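PDB 7DF2: C2 domain protein from Ramazzottius varieornatus, which binds calcium ions through acidic loops at one end of a C2-type beta-sandwich, its wider role in tardigrades being unestablished. Local coordinates for residues G39-I43 / E193-R197; I76-N82 / K125-R129; P81-F85 / N145-H149. All blocks are in the same frame, centred on the assembly; numbering follows the deposited sequence.

The three contacts run from the surface of the C2 sandwich toward its middle. Contact 1 (39-43 with 193-197) is a surface contact, its centre about 20 Å from that of the chain, whereas contacts 2 and 3, centred about 9 Å from it, are partly buried. Contacts 2 and 3 share P81 and N82 and dock one loop on two neighbouring strands, 121-136 and 139-150, of the same sheet. Contact 1 relies on a ring-carboxylate stack, a water and a disulfide; contact 2 on strand pairing and a buried salt bridge; contact 3 on a ring-amide stack and a lysine reaching one backbone oxygen directly, another through water. I43 packs on I76 and I126, joining contacts 1 and 2.

Contact 1: G39-I43 / E193-R197; sequences GFFRI and ESTCR
At one end of the C2 beta-sandwich, F40 and R42, where the chain turns into strand 41-51, meet the tail that follows strand 181-190, where residues 193-195 form a short 3-10 turn and C196 forms a disulfide with C119. F40 and E193 meet face-on. The side chain of E193 lies over one face of the F40 ring, with CB of E193 3.8 Å from the ring centroid and only 2° off the normal. Because CG of E193 is anti to its backbone N (chi1 169°) and the chain beyond it is extended, the carboxylate continues across the same face, its plane 15° from that of the ring, and CD of E193 comes within 3.4 Å of CZ of F40. C196 approaches the ring near its plane, and its SG lies 4.1 Å from CB of F40.

The second cluster is polar. NH1 of R42 stands 3.2 Å from the carbonyl O of T195, and water 1 joins the two groups: it accepts from NH1 of R42 at 2.9 Å, in the guanidinium plane, and donates to O of T195 at 2.6 Å. R197 crosses R42 at about a right angle, with NE of R197 3.5 Å from NH1 of R42. D117 takes both arginines, NE of R42 on OD1 and NE of R197 on OD2, so one carboxylate holds the two guanidinium groups.

D117 belongs to strand 107-119, the edge strand beside strand 41-51, so the tail is tied to that strand by charge as well as by the disulfide. On its other flank strand 41-51 pairs with strand 181-190. F41 and I43 extend to V123 and I126 of strand 121-136, in the opposing sheet.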
ATOM      1  N   GLY A  39       0.229 -21.822   2.785  1.00 43.21           N
ATOM      2  CA  GLY A  39       1.623 -22.163   2.681  1.00 35.55           C
ATOM      3  C   GLY A  39       2.444 -21.059   3.299  1.00 27.79           C
ATOM      4  O   GLY A  39       1.958 -20.298   4.144  1.00 28.97           O
ATOM      5  N   PHE A  40       3.696 -20.969   2.880  1.00 30.59           N
ATOM      6  CA  PHE A  40       4.632 -19.971   3.373  1.00 27.26           C
ATOM      7  C   PHE A  40       5.077 -19.161   2.168  1.00 26.89           C
ATOM      8  O   PHE A  40       5.644 -19.713   1.221  1.00 24.35           O
ATOM      9  CB  PHE A  40       5.806 -20.650   4.084  1.00 31.09           C
ATOM     10  CG  PHE A  40       5.368 -21.654   5.115  1.00 27.32           C
ATOM     11  CD1 PHE A  40       5.052 -22.958   4.743  1.00 29.42           C
ATOM     12  CD2 PHE A  40       5.233 -21.281   6.442  1.00 24.38           C
ATOM     13  CE1 PHE A  40       4.621 -23.875   5.684  1.00 31.93           C
ATOM     14  CE2 PHE A  40       4.810 -22.194   7.396  1.00 32.01           C
ATOM     15  CZ  PHE A  40       4.505 -23.494   7.012  1.00 33.64           C
ATOM     16  N   PHE A  41       4.749 -17.875   2.155  1.00 24.72           N
ATOM     17  CA  PHE A  41       5.081 -17.089   0.981  1.00 23.04           C
ATOM     18  C   PHE A  41       5.324 -15.642   1.388  1.00 22.72           C
ATOM     19  O   PHE A  41       4.985 -15.212   2.494  1.00 22.52           O
ATOM     20  CB  PHE A  41       3.993 -17.193  -0.108  1.00 24.92           C
ATOM     21  CG  PHE A  41       2.587 -16.929   0.381  1.00 29.61           C
ATOM     22  CD1 PHE A  41       1.848 -17.932   0.996  1.00 31.96           C
ATOM     23  CD2 PHE A  41       2.000 -15.683   0.202  1.00 29.06           C
ATOM     24  CE1 PHE A  41       0.547 -17.702   1.434  1.00 30.11           C
ATOM     25  CE2 PHE A  41       0.702 -15.442   0.635  1.00 29.32           C
ATOM     26  CZ  PHE A  41      -0.027 -16.450   1.254  1.00 32.45           C
ATOM     27  N   ARG A  42       5.961 -14.912   0.484  1.00 24.51           N
ATOM     28  CA  ARG A  42       6.373 -13.536   0.705  1.00 24.62           C
ATOM     29  C   ARG A  42       5.656 -12.674  -0.315  1.00 22.07           C
ATOM     30  O   ARG A  42       5.486 -13.088  -1.464  1.00 22.01           O
ATOM     31  CB  ARG A  42       7.893 -13.397   0.555  1.00 25.19           C
ATOM     32  CG  ARG A  42       8.438 -11.971   0.704  1.00 19.40           C
ATOM     33  CD  ARG A  42       9.934 -12.058   1.038  1.00 23.89           C
ATOM     34  NE  ARG A  42      10.133 -12.669   2.350  1.00 24.67           N
ATOM     35  CZ  ARG A  42      11.259 -13.245   2.748  1.00 29.02           C
ATOM     36  NH1 ARG A  42      11.341 -13.769   3.966  1.00 24.73           N
ATOM     37  NH2 ARG A  42      12.304 -13.290   1.928  1.00 27.56           N
ATOM     38  N   ILE A  43       5.191 -11.505   0.118  1.00 21.70           N
ATOM     39  CA  ILE A  43       4.539 -10.533  -0.750  1.00 21.30           C
ATOM     40  C   ILE A  43       5.399  -9.282  -0.783  1.00 18.40           C
ATOM     41  O   ILE A  43       5.752  -8.750   0.272  1.00 20.89           O
ATOM     42  CB  ILE A  43       3.123 -10.181  -0.257  1.00 21.05           C
ATOM     43  CG1 ILE A  43       2.270 -11.442  -0.135  1.00 24.58           C
ATOM     44  CG2 ILE A  43       2.456  -9.152  -1.188  1.00 24.07           C
ATOM     45  CD1 ILE A  43       2.119 -11.903   1.280  1.00 24.76           C
ATOM     46  N   GLU A 193       9.788 -22.556   4.798  1.00 32.67           N
ATOM     47  CA  GLU A 193       9.191 -22.237   6.092  1.00 32.42           C
ATOM     48  C   GLU A 193      10.212 -21.635   7.052  1.00 30.45           C
ATOM     49  O   GLU A 193       9.880 -20.746   7.846  1.00 31.10           O
ATOM     50  CB  GLU A 193       8.557 -23.494   6.700  1.00 32.14           C
ATOM     51  CG  GLU A 193       8.135 -23.329   8.148  1.00 36.80           C
ATOM     52  CD  GLU A 193       7.341 -24.517   8.671  1.00 47.92           C
ATOM     53  OE1 GLU A 193       7.193 -25.515   7.931  1.00 40.43           O
ATOM     54  OE2 GLU A 193       6.862 -24.447   9.824  1.00 43.34           O
ATOM     55  N   SER A 194      11.462 -22.112   6.997  1.00 32.61           N
ATOM     56  CA  SER A 194      12.480 -21.646   7.932  1.00 33.77           C
ATOM     57  C   SER A 194      12.766 -20.157   7.773  1.00 35.15           C
ATOM     58  O   SER A 194      13.217 -19.511   8.726  1.00 29.88           O
ATOM     59  CB  SER A 194      13.771 -22.460   7.756  1.00 31.26           C
ATOM     60  OG  SER A 194      14.339 -22.287   6.462  1.00 37.55           O
ATOM     61  N   THR A 195      12.512 -19.598   6.590  1.00 33.83           N
ATOM     62  CA  THR A 195      12.819 -18.202   6.289  1.00 30.55           C
ATOM     63  C   THR A 195      11.627 -17.277   6.478  1.00 37.11           C
ATOM     64  O   THR A 195      11.738 -16.079   6.202  1.00 29.35           O
ATOM     65  CB  THR A 195      13.331 -18.070   4.848  1.00 30.58           C
ATOM     66  OG1 THR A 195      12.248 -18.259   3.934  1.00 25.13           O
ATOM     67  CG2 THR A 195      14.398 -19.114   4.547  1.00 30.85           C
ATOM     68  N   CYS A 196      10.494 -17.799   6.933  1.00 30.54           N
ATOM     69  CA  CYS A 196       9.274 -17.008   7.005  1.00 29.61           C
ATOM     70  C   CYS A 196       9.296 -16.122   8.249  1.00 34.05           C
ATOM     71  O   CYS A 196       9.548 -16.600   9.358  1.00 31.10           O
ATOM     72  CB  CYS A 196       8.068 -17.949   7.003  1.00 31.24           C
ATOM     73  SG  CYS A 196       6.545 -17.261   6.318  1.00 34.47           S
ATOM     74  N   ARG A 197       9.039 -14.802   8.065  1.00 22.13           N
ATOM     75  CA  ARG A 197       9.167 -13.878   9.188  1.00 24.43           C
ATOM     76  C   ARG A 197       7.814 -13.654   9.845  1.00 33.98           C
ATOM     77  O   ARG A 197       6.838 -13.354   9.139  1.00 29.77           O
ATOM     78  CB  ARG A 197       9.728 -12.531   8.726  1.00 29.28           C
ATOM     79  CG  ARG A 197      10.998 -12.618   7.902  1.00 29.47           C
ATOM     80  CD  ARG A 197      11.210 -11.317   7.139  1.00 31.89           C
ATOM     81  NE  ARG A 197      10.254 -11.153   6.049  1.00 32.87           N
ATOM     82  CZ  ARG A 197      10.033  -9.993   5.432  1.00 30.79           C
ATOM     83  NH1 ARG A 197      10.698  -8.918   5.820  1.00 30.56           N
ATOM     84  NH2 ARG A 197       9.155  -9.909   4.440  1.00 27.60           N
TER
HETATM   85  O   HOH W   1      13.734 -14.529   5.469  0.67 31.39           O

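Contact 2: I76-N82 / K125-R129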
ATOM      1  N   ILE A  76       1.278  -3.816   3.921  1.00 17.66           N
ATOM      2  CA  ILE A  76       0.678  -4.996   3.301  1.00 18.71           C
ATOM      3  C   ILE A  76      -0.224  -5.632   4.353  1.00 21.35           C
ATOM      4  O   ILE A  76       0.270  -6.163   5.357  1.00 22.07           O
ATOM      5  CB  ILE A  76       1.747  -5.992   2.818  1.00 18.34           C
ATOM      6  CG1 ILE A  76       2.638  -5.370   1.741  1.00 20.63           C
ATOM      7  CG2 ILE A  76       1.096  -7.257   2.312  1.00 19.16           C
ATOM      8  CD1 ILE A  76       3.971  -6.141   1.512  1.00 21.39           C
ATOM      9  N   ASP A  77      -1.546  -5.579   4.134  1.00 20.72           N
ATOM     10  CA  ASP A  77      -2.530  -6.016   5.135  1.00 22.10           C
ATOM     11  C   ASP A  77      -2.983  -7.442   4.822  1.00 24.94           C
ATOM     12  O   ASP A  77      -3.902  -7.658   4.027  1.00 24.92           O
ATOM     13  CB  ASP A  77      -3.716  -5.054   5.171  1.00 24.31           C
ATOM     14  CG  ASP A  77      -4.734  -5.417   6.253  1.00 29.33           C
ATOM     15  OD1 ASP A  77      -4.496  -6.392   7.012  1.00 24.38           O
ATOM     16  OD2 ASP A  77      -5.767  -4.715   6.339  1.00 27.58           O
ATOM     17  N   THR A  78      -2.376  -8.415   5.493  1.00 23.01           N
ATOM     18  CA  THR A  78      -2.730  -9.811   5.284  1.00 27.03           C
ATOM     19  C   THR A  78      -3.859 -10.290   6.186  1.00 31.21           C
ATOM     20  O   THR A  78      -4.285 -11.443   6.051  1.00 32.05           O
ATOM     21  CB  THR A  78      -1.506 -10.696   5.523  1.00 21.31           C
ATOM     22  OG1 THR A  78      -1.002 -10.443   6.839  1.00 25.40           O
ATOM     23  CG2 THR A  78      -0.417 -10.402   4.464  1.00 23.28           C
ATOM     24  N   GLU A  79      -4.349  -9.449   7.092  1.00 28.96           N
ATOM     25  CA  GLU A  79      -5.262  -9.881   8.146  1.00 33.16           C
ATOM     26  C   GLU A  79      -6.645  -9.252   8.073  1.00 33.41           C
ATOM     27  O   GLU A  79      -7.640  -9.936   8.334  1.00 32.93           O
ATOM     28  CB  GLU A  79      -4.656  -9.579   9.526  1.00 30.81           C
ATOM     29  CG  GLU A  79      -3.246 -10.110   9.745  1.00 34.37           C
ATOM     30  CD  GLU A  79      -2.717  -9.757  11.127  1.00 43.55           C
ATOM     31  OE1 GLU A  79      -3.512  -9.272  11.956  1.00 51.84           O
ATOM     32  OE2 GLU A  79      -1.513  -9.962  11.388  1.00 50.89           O
ATOM     33  N   LYS A  80      -6.751  -7.965   7.736  1.00 26.90           N
ATOM     34  CA  LYS A  80      -8.038  -7.259   7.797  1.00 27.00           C
ATOM     35  C   LYS A  80      -8.363  -6.518   6.497  1.00 27.18           C
ATOM     36  O   LYS A  80      -8.706  -5.331   6.515  1.00 31.57           O
ATOM     37  CB  LYS A  80      -8.035  -6.300   8.985  1.00 30.32           C
ATOM     38  CG  LYS A  80      -7.713  -6.957  10.323  1.00 36.54           C
ATOM     39  CD  LYS A  80      -8.907  -7.758  10.831  1.00 44.00           C
ATOM     40  CE  LYS A  80      -8.822  -8.061  12.326  1.00 57.28           C
ATOM     41  NZ  LYS A  80      -9.823  -9.100  12.737  1.00 65.25           N
ATOM     42  N   PRO A  81      -8.323  -7.209   5.348  1.00 28.93           N
ATOM     43  CA  PRO A  81      -8.404  -6.495   4.066  1.00 25.41           C
ATOM     44  C   PRO A  81      -9.736  -5.812   3.823  1.00 29.64           C
ATOM     45  O   PRO A  81      -9.803  -4.899   2.991  1.00 32.45           O
ATOM     46  CB  PRO A  81      -8.165  -7.596   3.033  1.00 32.81           C
ATOM     47  CG  PRO A  81      -8.650  -8.829   3.701  1.00 32.12           C
ATOM     48  CD  PRO A  81      -8.250  -8.667   5.143  1.00 28.79           C
ATOM     49  N   ASN A  82     -10.795  -6.225   4.504  1.00 33.02           N
ATOM     50  CA  ASN A  82     -12.106  -5.639   4.289  1.00 36.00           C
ATOM     51  C   ASN A  82     -12.459  -4.586   5.325  1.00 37.20           C
ATOM     52  O   ASN A  82     -13.507  -3.946   5.197  1.00 41.20           O
ATOM     53  CB  ASN A  82     -13.162  -6.736   4.275  1.00 36.55           C
ATOM     54  CG  ASN A  82     -12.965  -7.705   3.137  1.00 36.74           C
ATOM     55  OD1 ASN A  82     -12.717  -7.301   1.998  1.00 39.78           O
ATOM     56  ND2 ASN A  82     -13.051  -8.994   3.437  1.00 40.00           N
ATOM     57  N   LYS A 125      -7.580 -12.775   0.400  1.00 33.84           N
ATOM     58  CA  LYS A 125      -7.391 -11.412  -0.083  1.00 29.44           C
ATOM     59  C   LYS A 125      -6.319 -10.740   0.756  1.00 28.54           C
ATOM     60  O   LYS A 125      -6.356 -10.814   1.988  1.00 29.98           O
ATOM     61  CB  LYS A 125      -8.691 -10.602   0.021  1.00 32.61           C
ATOM     62  CG  LYS A 125      -9.576 -10.669  -1.199  1.00 48.06           C
ATOM     63  CD  LYS A 125     -10.435  -9.428  -1.316  1.00 38.02           C
ATOM     64  CE  LYS A 125     -11.388  -9.317  -0.153  1.00 41.53           C
ATOM     65  NZ  LYS A 125     -12.462  -8.346  -0.460  1.00 43.16           N
ATOM     66  N   ILE A 126      -5.382 -10.062   0.100  1.00 28.90           N
ATOM     67  CA  ILE A 126      -4.381  -9.254   0.784  1.00 23.11           C
ATOM     68  C   ILE A 126      -4.540  -7.819   0.306  1.00 22.74           C
ATOM     69  O   ILE A 126      -4.532  -7.558  -0.902  1.00 26.17           O
ATOM     70  CB  ILE A 126      -2.956  -9.765   0.510  1.00 19.82           C
ATOM     71  CG1 ILE A 126      -2.776 -11.165   1.104  1.00 26.51           C
ATOM     72  CG2 ILE A 126      -1.909  -8.810   1.066  1.00 19.97           C
ATOM     73  CD1 ILE A 126      -1.469 -11.821   0.720  1.00 27.61           C
ATOM     74  N   ALA A 127      -4.683  -6.898   1.245  1.00 21.10           N
ATOM     75  CA  ALA A 127      -4.940  -5.499   0.921  1.00 24.21           C
ATOM     76  C   ALA A 127      -3.632  -4.721   0.945  1.00 22.49           C
ATOM     77  O   ALA A 127      -3.003  -4.591   1.999  1.00 22.55           O
ATOM     78  CB  ALA A 127      -5.937  -4.892   1.899  1.00 24.16           C
ATOM     79  N   MET A 128      -3.225  -4.213  -0.211  1.00 19.62           N
ATOM     80  CA  MET A 128      -2.165  -3.212  -0.255  1.00 19.82           C
ATOM     81  C   MET A 128      -2.778  -1.885   0.177  1.00 20.05           C
ATOM     82  O   MET A 128      -3.756  -1.433  -0.429  1.00 22.46           O
ATOM     83  CB  MET A 128      -1.581  -3.121  -1.662  1.00 17.50           C
ATOM     84  CG  MET A 128      -0.846  -4.386  -2.078  1.00 21.05           C
ATOM     85  SD  MET A 128      -0.092  -4.217  -3.705  1.00 27.05           S
ATOM     86  CE  MET A 128      -1.486  -4.419  -4.803  1.00 25.87           C
ATOM     87  N   ARG A 129      -2.250  -1.294   1.250  1.00 17.64           N
ATOM     88  CA  ARG A 129      -2.809  -0.076   1.834  1.00 15.65           C
ATOM     89  C   ARG A 129      -1.787   1.044   1.712  1.00 19.60           C
ATOM     90  O   ARG A 129      -0.612   0.852   2.034  1.00 18.75           O
ATOM     91  CB  ARG A 129      -3.188  -0.276   3.309  1.00 17.25           C
ATOM     92  CG  ARG A 129      -4.346  -1.236   3.535  1.00 20.97           C
ATOM     93  CD  ARG A 129      -4.793  -1.179   4.992  1.00 21.81           C
ATOM     94  NE  ARG A 129      -5.891  -2.103   5.246  1.00 26.73           N
ATOM     95  CZ  ARG A 129      -7.177  -1.789   5.132  1.00 30.61           C
ATOM     96  NH1 ARG A 129      -7.544  -0.561   4.769  1.00 25.50           N
ATOM     97  NH2 ARG A 129      -8.101  -2.704   5.387  1.00 26.69           N
TER
HETATM   98  O   HOH W   2      -6.627 -11.690   4.605  1.00 42.52           O
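Strands 70-77 and 121-136 are antiparallel neighbours in one sheet of the C2 sandwich, and this contact takes in the end of their pairing and the loop that leaves it. D77 and A127 form a hydrogen-bonded pair, with N of D77 2.8 Å from O of A127 and N of A127 3.0 Å from O of D77; I76 and M128 make the adjoining non-hydrogen-bonded pair. Past D77 and A127, toward T78 and K125, the strands part, and water 2 donates to both O of T78 and O of K125.

The charged group is D77 with R129. A chi1 of -177° swings the D77 carboxylate away from its own N and toward the arginine on the same side of the sheet. R129 grips OD2 side-on: NE donates at 2.8 Å, to the anti side of the oxygen, and NH2 at 3.2 Å, both with OD2 close to the guanidinium plane. NH2 of R129 also donates to O of K80. The other oxygen, OD1 of D77, accepts from N of E79 and N of K80 in an Asx turn and Asx motif, both donors coming from one face of the carboxylate, and also takes a hydrogen bond from N201. One buried carboxylate thus shapes the turn and fixes the arginine.

Apolar contacts lie on both faces. CG2 of I76 meets CG2 of I126 at 3.6 Å on the side facing strand 41-51, where T78 lies alongside I126. On the side carrying D77, CB of P81 rests 3.7 Å from CB of A127. At the far end the K125 chain, bent at chi3, delivers NZ to OD1 of N82 at 2.7 Å, in the carbonyl plane on a lone pair.

Contact 3: P81-F85 / N145-H149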
ATOM      1  N   PRO A  81      -8.323  -7.209   5.348  1.00 28.93           N
ATOM      2  CA  PRO A  81      -8.404  -6.495   4.066  1.00 25.41           C
ATOM      3  C   PRO A  81      -9.736  -5.812   3.823  1.00 29.64           C
ATOM      4  O   PRO A  81      -9.803  -4.899   2.991  1.00 32.45           O
ATOM      5  CB  PRO A  81      -8.165  -7.596   3.033  1.00 32.81           C
ATOM      6  CG  PRO A  81      -8.650  -8.829   3.701  1.00 32.12           C
ATOM      7  CD  PRO A  81      -8.250  -8.667   5.143  1.00 28.79           C
ATOM      8  N   ASN A  82     -10.795  -6.225   4.504  1.00 33.02           N
ATOM      9  CA  ASN A  82     -12.106  -5.639   4.289  1.00 36.00           C
ATOM     10  C   ASN A  82     -12.459  -4.586   5.325  1.00 37.20           C
ATOM     11  O   ASN A  82     -13.507  -3.946   5.197  1.00 41.20           O
ATOM     12  CB  ASN A  82     -13.162  -6.736   4.275  1.00 36.55           C
ATOM     13  CG  ASN A  82     -12.965  -7.705   3.137  1.00 36.74           C
ATOM     14  OD1 ASN A  82     -12.717  -7.301   1.998  1.00 39.78           O
ATOM     15  ND2 ASN A  82     -13.051  -8.994   3.437  1.00 40.00           N
ATOM     16  N   ASN A  83     -11.612  -4.375   6.326  1.00 31.49           N
ATOM     17  CA  ASN A  83     -11.926  -3.446   7.399  1.00 28.11           C
ATOM     18  C   ASN A  83     -11.543  -2.021   7.021  1.00 38.31           C
ATOM     19  O   ASN A  83     -10.736  -1.784   6.117  1.00 34.53           O
ATOM     20  CB  ASN A  83     -11.223  -3.835   8.695  1.00 34.37           C
ATOM     21  CG  ASN A  83     -11.835  -5.056   9.344  1.00 39.94           C
ATOM     22  OD1 ASN A  83     -12.569  -5.801   8.709  1.00 44.73           O
ATOM     23  ND2 ASN A  83     -11.539  -5.259  10.619  1.00 42.71           N
ATOM     24  N   ASP A  84     -12.132  -1.069   7.742  1.00 31.75           N
ATOM     25  CA  ASP A  84     -11.887   0.341   7.478  1.00 32.69           C
ATOM     26  C   ASP A  84     -10.420   0.691   7.692  1.00 30.22           C
ATOM     27  O   ASP A  84      -9.712   0.050   8.473  1.00 33.81           O
ATOM     28  CB  ASP A  84     -12.738   1.214   8.401  1.00 35.01           C
ATOM     29  CG  ASP A  84     -14.198   1.214   8.025  1.00 53.42           C
ATOM     30  OD1 ASP A  84     -15.010   1.687   8.849  1.00 53.62           O
ATOM     31  OD2 ASP A  84     -14.534   0.747   6.915  1.00 46.50           O
ATOM     32  N   PHE A  85      -9.977   1.742   7.002  1.00 30.29           N
ATOM     33  CA  PHE A  85      -8.666   2.309   7.277  1.00 26.79           C
ATOM     34  C   PHE A  85      -8.603   2.800   8.717  1.00 30.13           C
ATOM     35  O   PHE A  85      -9.595   3.272   9.282  1.00 30.39           O
ATOM     36  CB  PHE A  85      -8.368   3.452   6.307  1.00 24.86           C
ATOM     37  CG  PHE A  85      -7.750   2.997   5.021  1.00 25.46           C
ATOM     38  CD1 PHE A  85      -6.373   2.888   4.906  1.00 23.76           C
ATOM     39  CD2 PHE A  85      -8.545   2.674   3.929  1.00 25.98           C
ATOM     40  CE1 PHE A  85      -5.792   2.472   3.726  1.00 24.49           C
ATOM     41  CE2 PHE A  85      -7.972   2.245   2.738  1.00 22.38           C
ATOM     42  CZ  PHE A  85      -6.599   2.143   2.637  1.00 22.34           C
ATOM     43  N   ASN A 145      -6.718   7.796   1.315  1.00 19.11           N
ATOM     44  CA  ASN A 145      -6.371   6.402   1.563  1.00 19.03           C
ATOM     45  C   ASN A 145      -6.609   5.617   0.276  1.00 20.38           C
ATOM     46  O   ASN A 145      -7.558   5.889  -0.466  1.00 21.42           O
ATOM     47  CB  ASN A 145      -7.212   5.803   2.697  1.00 20.96           C
ATOM     48  CG  ASN A 145      -6.971   6.470   4.044  1.00 21.81           C
ATOM     49  OD1 ASN A 145      -5.870   6.923   4.341  1.00 22.88           O
ATOM     50  ND2 ASN A 145      -8.006   6.509   4.876  1.00 23.17           N
ATOM     51  N   TYR A 146      -5.751   4.634   0.014  1.00 19.49           N
ATOM     52  CA  TYR A 146      -5.817   3.836  -1.205  1.00 18.29           C
ATOM     53  C   TYR A 146      -5.723   2.372  -0.811  1.00 23.35           C
ATOM     54  O   TYR A 146      -4.848   2.009  -0.025  1.00 19.07           O
ATOM     55  CB  TYR A 146      -4.666   4.199  -2.168  1.00 15.93           C
ATOM     56  CG  TYR A 146      -4.503   5.675  -2.422  1.00 19.37           C
ATOM     57  CD1 TYR A 146      -3.815   6.489  -1.518  1.00 18.05           C
ATOM     58  CD2 TYR A 146      -5.011   6.261  -3.576  1.00 18.81           C
ATOM     59  CE1 TYR A 146      -3.668   7.843  -1.744  1.00 18.79           C
ATOM     60  CE2 TYR A 146      -4.868   7.626  -3.816  1.00 19.66           C
ATOM     61  CZ  TYR A 146      -4.201   8.412  -2.899  1.00 19.47           C
ATOM     62  OH  TYR A 146      -4.061   9.769  -3.131  1.00 18.06           O
ATOM     63  N   LYS A 147      -6.622   1.537  -1.332  1.00 22.30           N
ATOM     64  CA  LYS A 147      -6.590   0.105  -1.039  1.00 23.26           C
ATOM     65  C   LYS A 147      -6.815  -0.682  -2.317  1.00 29.23           C
ATOM     66  O   LYS A 147      -7.771  -0.423  -3.056  1.00 26.71           O
ATOM     67  CB  LYS A 147      -7.644  -0.283   0.007  1.00 22.90           C
ATOM     68  CG  LYS A 147      -7.662  -1.771   0.353  1.00 23.09           C
ATOM     69  CD  LYS A 147      -8.561  -2.053   1.553  1.00 26.30           C
ATOM     70  CE  LYS A 147     -10.031  -2.107   1.143  1.00 34.03           C
ATOM     71  NZ  LYS A 147     -10.921  -2.343   2.318  1.00 27.76           N
ATOM     72  N   CYS A 148      -5.938  -1.653  -2.544  0.56 23.15           N
ATOM     73  CA  CYS A 148      -5.908  -2.510  -3.718  0.56 22.19           C
ATOM     74  C   CYS A 148      -5.747  -3.939  -3.223  0.56 24.18           C
ATOM     75  O   CYS A 148      -4.904  -4.195  -2.357  0.56 23.66           O
ATOM     76  CB  CYS A 148      -4.737  -2.111  -4.618  0.56 24.25           C
ATOM     77  SG  CYS A 148      -4.512  -3.054  -6.092  0.56 39.64           S
ATOM     78  N   HIS A 149      -6.549  -4.870  -3.741  1.00 21.61           N
ATOM     79  CA  HIS A 149      -6.484  -6.243  -3.263  1.00 24.60           C
ATOM     80  C   HIS A 149      -5.649  -7.148  -4.157  1.00 24.81           C
ATOM     81  O   HIS A 149      -5.730  -7.087  -5.384  1.00 29.97           O
ATOM     82  CB  HIS A 149      -7.894  -6.820  -3.150  1.00 25.49           C
ATOM     83  CG  HIS A 149      -8.729  -6.153  -2.105  1.00 28.49           C
ATOM     84  ND1 HIS A 149      -8.342  -6.086  -0.785  1.00 33.25           N
ATOM     85  CD2 HIS A 149      -9.925  -5.528  -2.183  1.00 34.35           C
ATOM     86  CE1 HIS A 149      -9.268  -5.446  -0.092  1.00 34.30           C
ATOM     87  NE2 HIS A 149     -10.239  -5.099  -0.918  1.00 35.58           N
TER
HETATM   88  O   HOH W   3     -12.613  -4.620   0.709  1.00 45.01           O
HETATM   89  O   HOH W   4     -10.301  -0.177   3.933  1.00 29.10           O
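The F85 ring, in a loop of the C2 sandwich, carries N145 of strand 139-150 over one face: CB of N145 stands 3.4 Å from the ring centroid, 3° off the normal, in a close CH-pi contact. The N145 amide stacks at 19° to the ring, and its ND2 lies 3.4 Å from CB of F85. The opposite face takes the guanidinium of R129, from the neighbouring strand, in a cation-pi contact, so the ring is sandwiched between N145 and R129. At the ring edge, near its plane, CZ of F85 approaches O of Y146 at 3.2 Å, while CB of K147 comes in obliquely. The N145 amide is held through hydrogen bonds to E175 and R131. The H149 ring meets the loop with its edge, CE1 lying 3.2 Å from O of P81 and nearly in the ring plane.

Loop 81-85 runs between strands 70-77 and 96-100, and K147 ties its backbone to strand 139-150. The K147 chain leaves the strand extended, then bends at chi3 to bring NZ to the loop, where it donates to O of P81 at 2.9 Å. OD1 of N82, which also accepts from K125, is joined by water 3 to NE2 of H149, with a weak bond to the lysine. Water 4 extends the lysine's reach, accepting from NZ of K147 at 2.8 Å and donating to O of N83 at 2.7 Å.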